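Local atomic coordinates of pili retraction protein PilT (Thermus thermophilus, PDB entry 5FL3), a protein that probably binds and hydrolyses ATP to power the retraction of type IV pili, as a member of the secretion ATPase family. Residues A290-I295 with R326-H331. Residues are numbered along the deposited sequence; the frame is centred on the assembly and turned at random.
Sequences ALEILI and RTFDQH
Glu292 reaches from the edge strand 287-295 to the first turn of helix 328-337, where its OE1 accepts from Phe328 N at 2.8 Å through the anti lone pair. With CG anti to the backbone N (chi1 174°) and the chain extended beyond it, the carboxylate arrives beside a helix N-terminus, whose amides lack acceptors within the helix and suit an acidic group. Its OE2 takes Ala243 N, so both oxygens are used. Thr327 and Gln330 close the same helix start as a capping box: Thr327 OG1 accepts from Gln330 N, and Gln330 OE1 from Thr327 N.

Packing is dense where the helix start meets residues 290-292. The Phe328 ring presents an edge to Glu292 N and a face to Ala290 CB, whose small methyl sits 4.2 Å from Phe328 CZ. Nearby, His331 ND1 accepts from Leu291 N at 3.1 Å, the donor tilted from the ring plane, consistent with an unprotonated ND1. The Arg326 guanidinium lies between Ile293 CD1 and the His331 ring, with Arg326 NH2 over the imidazole centre, while Arg326 NE donates almost straight (169°) to Leu291 O from above the carbonyl plane, the oxygen lying in the guanidinium plane.

Toward the strand's end the grip slackens: Leu294 and the partly exposed Ile295 make no contact with 326-331. The antiparallel bridge is a single pair: Ile293 N binds Arg326 O at 3.1 Å, but the return bond from Arg326 N to Ile293 O is weak.

Strand 270-280 pairs with one edge of 287-295; on the other, Arg326 makes its bridge and helix 328-337 starts alongside. The Leu291 side chain lies about 8 Å from the bound ADP. The chemistry implies a directional join: buried strand amides and carbonyls find partners, and a carboxylate probably gains stability from the helix start.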
ATOM      1  N   ALA A 290      10.498   6.706  -4.720  1.00 35.73           N
ATOM      2  CA  ALA A 290      11.103   7.720  -3.881  1.00 38.51           C
ATOM      3  C   ALA A 290      10.693   7.391  -2.463  1.00 42.12           C
ATOM      4  O   ALA A 290       9.500   7.260  -2.187  1.00 40.85           O
ATOM      5  CB  ALA A 290      10.641   9.106  -4.275  1.00 37.47           C
ATOM      6  N   LEU A 291      11.667   7.272  -1.565  1.00 41.42           N
ATOM      7  CA  LEU A 291      11.418   6.706  -0.247  1.00 42.44           C
ATOM      8  C   LEU A 291      12.122   7.490   0.853  1.00 44.75           C
ATOM      9  O   LEU A 291      13.336   7.756   0.772  1.00 42.00           O
ATOM     10  CB  LEU A 291      11.853   5.242  -0.231  1.00 38.90           C
ATOM     11  CG  LEU A 291      11.801   4.543   1.113  1.00 41.73           C
ATOM     12  CD1 LEU A 291      10.370   4.531   1.645  1.00 42.01           C
ATOM     13  CD2 LEU A 291      12.334   3.134   0.992  1.00 41.69           C
ATOM     14  N   GLU A 292      11.338   7.901   1.850  1.00 41.17           N
ATOM     15  CA  GLU A 292      11.860   8.545   3.055  1.00 43.29           C
ATOM     16  C   GLU A 292      11.726   7.587   4.241  1.00 42.03           C
ATOM     17  O   GLU A 292      10.653   7.016   4.450  1.00 36.51           O
ATOM     18  CB  GLU A 292      11.126   9.846   3.335  1.00 37.09           C
ATOM     19  CG  GLU A 292      11.494  10.511   4.627  1.00 39.15           C
ATOM     20  CD  GLU A 292      10.846  11.875   4.733  1.00 46.21           C
ATOM     21  OE1 GLU A 292      11.046  12.674   3.799  1.00 51.84           O
ATOM     22  OE2 GLU A 292      10.137  12.157   5.727  1.00 48.10           O
ATOM     23  N   ILE A 293      12.808   7.425   5.008  1.00 39.74           N
ATOM     24  CA  ILE A 293      12.843   6.504   6.148  1.00 38.18           C
ATOM     25  C   ILE A 293      13.102   7.209   7.470  1.00 43.82           C
ATOM     26  O   ILE A 293      14.168   7.790   7.669  1.00 43.60           O
ATOM     27  CB  ILE A 293      13.922   5.427   5.955  1.00 40.17           C
ATOM     28  CG1 ILE A 293      13.741   4.752   4.593  1.00 41.69           C
ATOM     29  CG2 ILE A 293      13.898   4.401   7.062  1.00 40.25           C
ATOM     30  CD1 ILE A 293      14.811   3.753   4.254  1.00 43.93           C
ATOM     31  N   LEU A 294      12.117   7.157   8.370  1.00 42.99           N
ATOM     32  CA  LEU A 294      12.333   7.532   9.763  1.00 39.25           C
ATOM     33  C   LEU A 294      12.436   6.286  10.621  1.00 39.89           C
ATOM     34  O   LEU A 294      11.493   5.509  10.701  1.00 45.90           O
ATOM     35  CB  LEU A 294      11.209   8.431  10.275  1.00 41.08           C
ATOM     36  CG  LEU A 294      11.248   8.723  11.776  1.00 41.60           C
ATOM     37  CD1 LEU A 294      12.607   9.263  12.152  1.00 49.39           C
ATOM     38  CD2 LEU A 294      10.178   9.710  12.185  1.00 41.48           C
ATOM     39  N   ILE A 295      13.583   6.067  11.244  1.00 41.93           N
ATOM     40  CA  ILE A 295      13.720   4.945  12.159  1.00 40.76           C
ATOM     41  C   ILE A 295      13.670   5.463  13.582  1.00 45.40           C
ATOM     42  O   ILE A 295      14.372   6.410  13.932  1.00 48.21           O
ATOM     43  CB  ILE A 295      15.012   4.167  11.933  1.00 43.15           C
ATOM     44  CG1 ILE A 295      15.032   3.568  10.527  1.00 42.74           C
ATOM     45  CG2 ILE A 295      15.140   3.058  12.956  1.00 41.71           C
ATOM     46  CD1 ILE A 295      14.116   2.408  10.350  1.00 37.64           C
ATOM     47  N   ARG A 326      16.901   8.759   5.803  1.00 49.59           N
ATOM     48  CA  ARG A 326      17.084   9.704   4.701  1.00 49.61           C
ATOM     49  C   ARG A 326      15.747  10.407   4.474  1.00 49.65           C
ATOM     50  O   ARG A 326      14.687   9.831   4.741  1.00 46.77           O
ATOM     51  CB  ARG A 326      17.518   8.996   3.422  1.00 46.22           C
ATOM     52  CG  ARG A 326      16.399   8.195   2.822  1.00 47.40           C
ATOM     53  CD  ARG A 326      16.832   6.866   2.318  1.00 46.21           C
ATOM     54  NE  ARG A 326      15.842   6.346   1.394  1.00 44.44           N
ATOM     55  CZ  ARG A 326      16.018   5.259   0.661  1.00 48.08           C
ATOM     56  NH1 ARG A 326      17.158   4.585   0.752  1.00 51.64           N
ATOM     57  NH2 ARG A 326      15.062   4.855  -0.171  1.00 47.82           N
ATOM     58  N   THR A 327      15.789  11.641   3.985  1.00 49.53           N
ATOM     59  CA  THR A 327      14.566  12.365   3.667  1.00 46.18           C
ATOM     60  C   THR A 327      14.189  12.116   2.216  1.00 48.06           C
ATOM     61  O   THR A 327      14.985  11.552   1.453  1.00 49.08           O
ATOM     62  CB  THR A 327      14.717  13.879   3.901  1.00 49.34           C
ATOM     63  OG1 THR A 327      15.756  14.393   3.063  1.00 49.59           O
ATOM     64  CG2 THR A 327      15.060  14.162   5.340  1.00 51.36           C
ATOM     65  N   PHE A 328      12.982  12.523   1.833  1.00 46.17           N
ATOM     66  CA  PHE A 328      12.618  12.500   0.424  1.00 53.60           C
ATOM     67  C   PHE A 328      13.592  13.308  -0.421  1.00 51.15           C
ATOM     68  O   PHE A 328      14.046  12.825  -1.460  1.00 47.90           O
ATOM     69  CB  PHE A 328      11.209  13.032   0.190  1.00 51.19           C
ATOM     70  CG  PHE A 328      10.230  11.975  -0.167  1.00 53.09           C
ATOM     71  CD1 PHE A 328      10.446  10.666   0.221  1.00 57.02           C
ATOM     72  CD2 PHE A 328       9.122  12.266  -0.932  1.00 61.37           C
ATOM     73  CE1 PHE A 328       9.563   9.676  -0.099  1.00 55.77           C
ATOM     74  CE2 PHE A 328       8.238  11.263  -1.262  1.00 60.36           C
ATOM     75  CZ  PHE A 328       8.431   9.974  -0.842  1.00 52.53           C
ATOM     76  N   ASP A 329      13.896  14.530   0.023  1.00 51.38           N
ATOM     77  CA  ASP A 329      14.715  15.431  -0.770  1.00 48.71           C
ATOM     78  C   ASP A 329      16.101  14.837  -0.926  1.00 52.20           C
ATOM     79  O   ASP A 329      16.751  15.049  -1.946  1.00 52.38           O
ATOM     80  CB  ASP A 329      14.782  16.825  -0.148  1.00 53.77           C
ATOM     81  CG  ASP A 329      13.453  17.567  -0.228  1.00 57.19           C
ATOM     82  OD1 ASP A 329      12.551  17.058  -0.932  1.00 51.06           O
ATOM     83  OD2 ASP A 329      13.331  18.662   0.388  1.00 58.32           O
ATOM     84  N   GLN A 330      16.540  14.061   0.065  1.00 51.21           N
ATOM     85  CA  GLN A 330      17.815  13.346  -0.045  1.00 49.37           C
ATOM     86  C   GLN A 330      17.750  12.214  -1.057  1.00 46.62           C
ATOM     87  O   GLN A 330      18.648  12.058  -1.870  1.00 51.53           O
ATOM     88  CB  GLN A 330      18.261  12.782   1.306  1.00 48.44           C
ATOM     89  CG  GLN A 330      18.888  13.794   2.240  1.00 48.19           C
ATOM     90  CD  GLN A 330      19.214  13.189   3.588  1.00 55.72           C
ATOM     91  OE1 GLN A 330      18.349  12.609   4.242  1.00 56.37           O
ATOM     92  NE2 GLN A 330      20.468  13.307   4.007  1.00 55.83           N
ATOM     93  N   HIS A 331      16.695  11.418  -1.018  1.00 49.69           N
ATOM     94  CA  HIS A 331      16.636  10.274  -1.913  1.00 49.14           C
ATOM     95  C   HIS A 331      16.451  10.735  -3.349  1.00 48.54           C
ATOM     96  O   HIS A 331      16.895  10.054  -4.270  1.00 50.90           O
ATOM     97  CB  HIS A 331      15.517   9.310  -1.511  1.00 44.56           C
ATOM     98  CG  HIS A 331      15.576   7.992  -2.221  1.00 46.32           C
ATOM     99  ND1 HIS A 331      14.468   7.400  -2.793  1.00 45.46           N
ATOM    100  CD2 HIS A 331      16.611   7.152  -2.460  1.00 50.66           C
ATOM    101  CE1 HIS A 331      14.820   6.257  -3.352  1.00 47.33           C
ATOM    102  NE2 HIS A 331      16.117   6.081  -3.164  1.00 47.54           N
TER